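PDB 3DM5: signal recognition 54 kDa protein from Pyrococcus furiosus, which belongs to the SRP54 family and combines a helical bundle, a nucleotide-binding domain of the P-loop type and a helical signal peptide binding domain. Local coordinates for residues A[99-105]-A[184-190]; A[268-272]-A[281-285]. All coordinates share one frame; numbering follows the deposited sequence.

Contact 1 (A[99-105]-A[184-190])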
loop_
_atom_site.group_PDB
_atom_site.type_symbol
_atom_site.label_atom_id
_atom_site.label_comp_id
_atom_site.label_asym_id
_atom_site.label_seq_id
_atom_site.Cartn_x
_atom_site.Cartn_y
_atom_site.Cartn_z
ATOM N N LYS A 99 -1.892 22.423 -47.244
ATOM C CA LYS A 99 -1.306 23.640 -46.690
ATOM C C LYS A 99 -2.082 23.828 -45.391
ATOM O O LYS A 99 -2.504 22.822 -44.824
ATOM C CB LYS A 99 -1.383 24.836 -47.623
ATOM C CG LYS A 99 -0.411 25.945 -47.219
ATOM C CD LYS A 99 0.785 25.358 -46.460
ATOM C CE LYS A 99 1.496 26.391 -45.582
ATOM N NZ LYS A 99 2.549 27.177 -46.297
ATOM N N PRO A 100 -2.340 25.075 -44.940
ATOM C CA PRO A 100 -2.627 25.048 -43.504
ATOM C C PRO A 100 -3.366 23.758 -43.161
ATOM O O PRO A 100 -4.527 23.587 -43.562
ATOM C CB PRO A 100 -3.538 26.274 -43.294
ATOM C CG PRO A 100 -3.332 27.117 -44.430
ATOM C CD PRO A 100 -3.007 26.212 -45.591
ATOM N N THR A 101 -2.681 22.817 -42.510
ATOM C CA THR A 101 -3.373 21.632 -42.020
ATOM C C THR A 101 -4.072 22.059 -40.740
ATOM O O THR A 101 -3.417 22.527 -39.787
ATOM C CB THR A 101 -2.438 20.458 -41.767
ATOM O OG1 THR A 101 -1.793 20.090 -42.989
ATOM C CG2 THR A 101 -3.225 19.253 -41.244
ATOM N N ILE A 102 -5.402 21.946 -40.738
ATOM C CA ILE A 102 -6.218 22.438 -39.627
ATOM C C ILE A 102 -6.694 21.325 -38.698
ATOM O O ILE A 102 -7.286 20.317 -39.135
ATOM C CB ILE A 102 -7.403 23.269 -40.115
ATOM C CG1 ILE A 102 -6.906 24.523 -40.843
ATOM C CG2 ILE A 102 -8.292 23.650 -38.959
ATOM C CD1 ILE A 102 -8.008 25.229 -41.620
ATOM N N LEU A 103 -6.399 21.511 -37.407
ATOM C CA LEU A 103 -6.748 20.525 -36.386
ATOM C C LEU A 103 -7.752 21.158 -35.453
ATOM O O LEU A 103 -7.498 22.227 -34.869
ATOM C CB LEU A 103 -5.501 20.066 -35.623
ATOM C CG LEU A 103 -4.342 19.562 -36.494
ATOM C CD1 LEU A 103 -3.149 19.173 -35.636
ATOM C CD2 LEU A 103 -4.785 18.417 -37.390
ATOM N N LEU A 104 -8.906 20.518 -35.328
ATOM C CA LEU A 104 -9.976 21.074 -34.518
ATOM C C LEU A 104 -10.069 20.287 -33.217
ATOM O O LEU A 104 -10.273 19.070 -33.236
ATOM C CB LEU A 104 -11.306 21.062 -35.297
ATOM C CG LEU A 104 -12.600 21.367 -34.538
ATOM C CD1 LEU A 104 -12.645 22.831 -34.146
ATOM C CD2 LEU A 104 -13.798 20.997 -35.397
ATOM N N MET A 105 -9.896 20.980 -32.089
ATOM C CA MET A 105 -9.842 20.319 -30.777
ATOM C C MET A 105 -11.123 20.509 -29.975
ATOM O O MET A 105 -11.575 21.629 -29.772
ATOM C CB MET A 105 -8.664 20.839 -29.967
ATOM C CG MET A 105 -7.421 21.022 -30.806
ATOM S SD MET A 105 -6.672 19.456 -31.230
ATOM C CE MET A 105 -5.974 19.017 -29.628
ATOM N N ASP A 184 1.911 26.782 -41.343
ATOM C CA ASP A 184 1.768 25.419 -41.829
ATOM C C ASP A 184 0.631 24.716 -41.085
ATOM O O ASP A 184 -0.143 23.967 -41.671
ATOM C CB ASP A 184 3.058 24.640 -41.571
ATOM C CG ASP A 184 4.254 25.202 -42.320
ATOM O OD1 ASP A 184 5.305 25.447 -41.671
ATOM O OD2 ASP A 184 4.149 25.373 -43.554
ATOM N N ILE A 185 0.550 24.940 -39.780
ATOM C CA ILE A 185 -0.408 24.207 -38.959
ATOM C C ILE A 185 -1.243 25.159 -38.122
ATOM O O ILE A 185 -0.711 26.063 -37.479
ATOM C CB ILE A 185 0.280 23.116 -38.065
ATOM C CG1 ILE A 185 0.994 22.092 -38.954
ATOM C CG2 ILE A 185 -0.742 22.408 -37.171
ATOM C CD1 ILE A 185 1.680 20.988 -38.227
ATOM N N ILE A 186 -2.557 24.971 -38.163
ATOM C CA ILE A 186 -3.450 25.726 -37.304
ATOM C C ILE A 186 -4.203 24.786 -36.356
ATOM O O ILE A 186 -4.852 23.832 -36.807
ATOM C CB ILE A 186 -4.480 26.529 -38.104
ATOM C CG1 ILE A 186 -3.794 27.348 -39.191
ATOM C CG2 ILE A 186 -5.263 27.439 -37.178
ATOM C CD1 ILE A 186 -4.771 28.080 -40.100
ATOM N N ILE A 187 -4.104 25.064 -35.053
ATOM C CA ILE A 187 -4.823 24.302 -34.045
ATOM C C ILE A 187 -5.920 25.159 -33.457
ATOM O O ILE A 187 -5.656 26.248 -32.964
ATOM C CB ILE A 187 -3.901 23.834 -32.925
ATOM C CG1 ILE A 187 -2.902 22.835 -33.491
ATOM C CG2 ILE A 187 -4.726 23.181 -31.830
ATOM C CD1 ILE A 187 -1.549 22.953 -32.931
ATOM N N VAL A 188 -7.149 24.657 -33.535
ATOM C CA VAL A 188 -8.331 25.400 -33.123
ATOM C C VAL A 188 -8.927 24.814 -31.850
ATOM O O VAL A 188 -9.317 23.643 -31.805
ATOM C CB VAL A 188 -9.428 25.395 -34.212
ATOM C CG1 VAL A 188 -10.467 26.448 -33.888
ATOM C CG2 VAL A 188 -8.813 25.614 -35.597
ATOM N N ASP A 189 -8.977 25.655 -30.827
ATOM C CA ASP A 189 -9.392 25.305 -29.485
ATOM C C ASP A 189 -10.827 25.775 -29.311
ATOM O O ASP A 189 -11.075 26.965 -29.128
ATOM C CB ASP A 189 -8.473 26.025 -28.471
ATOM C CG ASP A 189 -8.906 25.823 -27.023
ATOM O OD1 ASP A 189 -9.313 24.699 -26.676
ATOM O OD2 ASP A 189 -8.835 26.779 -26.231
ATOM N N THR A 190 -11.769 24.846 -29.381
ATOM C CA THR A 190 -13.177 25.184 -29.316
ATOM C C THR A 190 -13.646 25.286 -27.881
ATOM O O THR A 190 -12.890 25.022 -26.953
ATOM C CB THR A 190 -14.021 24.153 -30.033
ATOM O OG1 THR A 190 -13.817 22.870 -29.435
ATOM C CG2 THR A 190 -13.611 24.088 -31.476
#
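A double grip closes the last rung of this parallel pair: the carbonyl oxygen of Met-105 accepts from both the backbone N of Thr-190, at 3.2 Å, and its OG1, at 2.6 Å. The hydroxyl reaches it because OG1 stands between the backbone N and the carbonyl carbon (chi1 59°), and it approaches somewhat tilted from the carbonyl plane. Behind this rung strands 101-105 and 185-189 run side by side at 16°, with Leu-103 bonding through its N to Ile-186 O and receiving Val-188 N on its own O at 2.8 Å. On one face of the sheet the CG2 methyls of Ile-102 and Val-188 meet at 3.9 Å, and helix 198-211 packs over both. On the other, Met-105 lays its CG against CG2 of Ile-187 beneath Val-117 of helix 113-125. At the N-terminal end a long salt bridge joins Lys-99 NZ to Asp-184 OD2 at 3.7 Å, while the aspartate OD1 accepts a hydrogen bond from the backbone N of Lys-130. The Asp-189 side chain comes to about 6 Å from a bound guanosine-5'-diphosphate. Adjacent parallel strands of this kind, the first leading into a probable Walker A loop, are characteristic of the P-loop nucleotide-binding fold.

Contact 2 (A[268-272]-A[281-285])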
loop_
_atom_site.group_PDB
_atom_site.type_symbol
_atom_site.label_atom_id
_atom_site.label_comp_id
_atom_site.label_asym_id
_atom_site.label_seq_id
_atom_site.Cartn_x
_atom_site.Cartn_y
_atom_site.Cartn_z
ATOM N N PRO A 268 -8.880 6.265 -33.349
ATOM C CA PRO A 268 -7.424 6.280 -33.266
ATOM C C PRO A 268 -6.940 7.185 -32.142
ATOM O O PRO A 268 -7.335 8.360 -32.108
ATOM C CB PRO A 268 -6.997 6.885 -34.608
ATOM C CG PRO A 268 -8.223 7.424 -35.227
ATOM C CD PRO A 268 -9.387 7.238 -34.319
ATOM N N ILE A 269 -6.111 6.651 -31.242
ATOM C CA ILE A 269 -5.437 7.460 -30.240
ATOM C C ILE A 269 -4.119 7.888 -30.861
ATOM O O ILE A 269 -3.305 7.027 -31.221
ATOM C CB ILE A 269 -5.130 6.664 -28.972
ATOM C CG1 ILE A 269 -6.408 6.046 -28.410
ATOM C CG2 ILE A 269 -4.469 7.551 -27.934
ATOM C CD1 ILE A 269 -6.146 4.875 -27.532
ATOM N N LYS A 270 -3.910 9.206 -30.981
ATOM C CA LYS A 270 -2.710 9.744 -31.623
ATOM C C LYS A 270 -1.644 10.239 -30.628
ATOM O O LYS A 270 -0.454 10.118 -30.875
ATOM C CB LYS A 270 -3.094 10.857 -32.583
ATOM C CG LYS A 270 -4.270 10.497 -33.475
ATOM C CD LYS A 270 -3.853 10.302 -34.912
ATOM C CE LYS A 270 -5.058 10.014 -35.820
ATOM N NZ LYS A 270 -4.822 10.404 -37.238
ATOM N N PHE A 271 -2.061 10.800 -29.502
ATOM C CA PHE A 271 -1.109 11.209 -28.472
ATOM C C PHE A 271 -1.665 10.896 -27.107
ATOM O O PHE A 271 -2.862 10.690 -26.947
ATOM C CB PHE A 271 -0.827 12.717 -28.527
ATOM C CG PHE A 271 -0.341 13.208 -29.860
ATOM C CD1 PHE A 271 -1.231 13.394 -30.915
ATOM C CD2 PHE A 271 0.992 13.523 -30.050
ATOM C CE1 PHE A 271 -0.795 13.866 -32.145
ATOM C CE2 PHE A 271 1.436 13.997 -31.270
ATOM C CZ PHE A 271 0.529 14.166 -32.327
ATOM N N ILE A 272 -0.789 10.890 -26.114
ATOM C CA ILE A 272 -1.222 10.817 -24.735
ATOM C C ILE A 272 -0.606 11.978 -24.004
ATOM O O ILE A 272 0.511 12.373 -24.299
ATOM C CB ILE A 272 -0.829 9.482 -24.081
ATOM C CG1 ILE A 272 0.657 9.177 -24.273
ATOM C CG2 ILE A 272 -1.678 8.361 -24.649
ATOM C CD1 ILE A 272 1.161 8.056 -23.398
ATOM N N ILE A 281 3.715 15.420 -23.510
ATOM C CA ILE A 281 2.870 14.759 -24.502
ATOM C C ILE A 281 3.740 13.821 -25.337
ATOM O O ILE A 281 4.857 14.159 -25.691
ATOM C CB ILE A 281 2.205 15.796 -25.429
ATOM C CG1 ILE A 281 1.329 15.124 -26.474
ATOM C CG2 ILE A 281 3.251 16.617 -26.123
ATOM C CD1 ILE A 281 0.244 16.022 -27.050
ATOM N N GLU A 282 3.241 12.633 -25.646
ATOM C CA GLU A 282 3.998 11.725 -26.488
ATOM C C GLU A 282 3.090 11.054 -27.537
ATOM O O GLU A 282 1.923 10.780 -27.269
ATOM C CB GLU A 282 4.771 10.718 -25.626
ATOM C CG GLU A 282 3.916 9.655 -24.998
ATOM C CD GLU A 282 4.738 8.518 -24.396
ATOM O OE1 GLU A 282 5.570 8.803 -23.501
ATOM O OE2 GLU A 282 4.544 7.345 -24.807
ATOM N N PRO A 283 3.610 10.832 -28.754
ATOM C CA PRO A 283 2.752 10.180 -29.740
ATOM C C PRO A 283 2.462 8.763 -29.290
ATOM O O PRO A 283 3.260 8.173 -28.561
ATOM C CB PRO A 283 3.599 10.190 -31.015
ATOM C CG PRO A 283 4.642 11.225 -30.788
ATOM C CD PRO A 283 4.908 11.223 -29.321
ATOM N N PHE A 284 1.321 8.230 -29.715
ATOM C CA PHE A 284 0.906 6.917 -29.282
ATOM C C PHE A 284 1.114 5.899 -30.391
ATOM O O PHE A 284 0.535 5.986 -31.480
ATOM C CB PHE A 284 -0.542 6.923 -28.808
ATOM C CG PHE A 284 -0.956 5.653 -28.098
ATOM C CD1 PHE A 284 -0.509 5.383 -26.810
ATOM C CD2 PHE A 284 -1.797 4.743 -28.708
ATOM C CE1 PHE A 284 -0.895 4.217 -26.148
ATOM C CE2 PHE A 284 -2.187 3.583 -28.053
ATOM C CZ PHE A 284 -1.735 3.326 -26.772
ATOM N N ASP A 285 1.966 4.937 -30.089
ATOM C CA ASP A 285 2.363 3.912 -31.026
ATOM C C ASP A 285 2.256 2.613 -30.235
ATOM O O ASP A 285 3.202 2.217 -29.538
ATOM C CB ASP A 285 3.798 4.188 -31.509
ATOM C CG ASP A 285 4.279 3.189 -32.548
ATOM O OD1 ASP A 285 3.664 2.111 -32.713
ATOM O OD2 ASP A 285 5.296 3.491 -33.202
HETATM O O HOH W 1 -1.453 6.045 -33.144
#
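Phe-284 and Ile-272, together with Phe-271, carry this short antiparallel pairing. The ring of Phe-284 turns toward strand 269-272 because its CG lies anti to the backbone N (chi1 -169°). Its CD2 lies 3.9 Å from CB of Ile-269, whose carbonyl oxygen sits at the ring edge, near its plane; on the same side of the ring as that CB, CD1 meets CG2 of Ile-272 obliquely, also at 3.9 Å. Both isoleucines therefore flank one side of the ring. The backbone of Phe-284 is tied in as well: its N bonds to Lys-270 O at 2.8 Å from well above the carbonyl plane, and a water donates to both Ile-269 O and Phe-284 O, bridging the two segments just past this last direct bond.

Ile-272 forms the hydrogen-bonded pair with Glu-282, each residue's N giving to the other's O. Their side chains run alongside one another, pointing the same way, and CD1 of Ile-272 rests 3.6 Å from CG of Glu-282, so the aliphatic part of the glutamate covers the isoleucine.

Phe-271 faces Pro-283 as the non-hydrogen-bonded pair, a place where the missing N-H of proline costs no bond across the hairpin. Their side chains diverge, yet CD2 of the phenylalanine comes within 3.8 Å of the proline CA, and its CB packs at 3.8 Å on CD1 of Ile-281.

The beta hairpin closes one end of the sheet between two helical layers: Ile-269, Ile-272 and Phe-284 press on helix 255-263, whereas Phe-271, Ile-281 and Pro-283 meet helix 113-125, the Phe-271 ring edge-to-face with Tyr-123. Beyond strand 269-273 lies its parallel neighbour 242-247, and after Pro-283 the chain passes through Asp-285 into helix 286-293.

Overall arrangement
Contacts 1 and 2 belong to one mixed sheet in the nucleotide-binding domain, their centres about 17 Å apart and their nearest atoms about 7 Å apart, without touching. Along the chain they come in series, contact 1 closing before contact 2 opens. Strands 215-221 and 242-247 lie between them in the sheet: contact 1 is a parallel pair in the interior, while contact 2 adds the antiparallel strand 281-283 at the margin. Helix 113-125 packs against residues of both, linking the centre of the sheet to its hairpin end. The side chains of Asp-189 and Ile-281 lie about 6 and 7 Å from a bound guanosine-5'-diphosphate, so both pairings come near nucleotide.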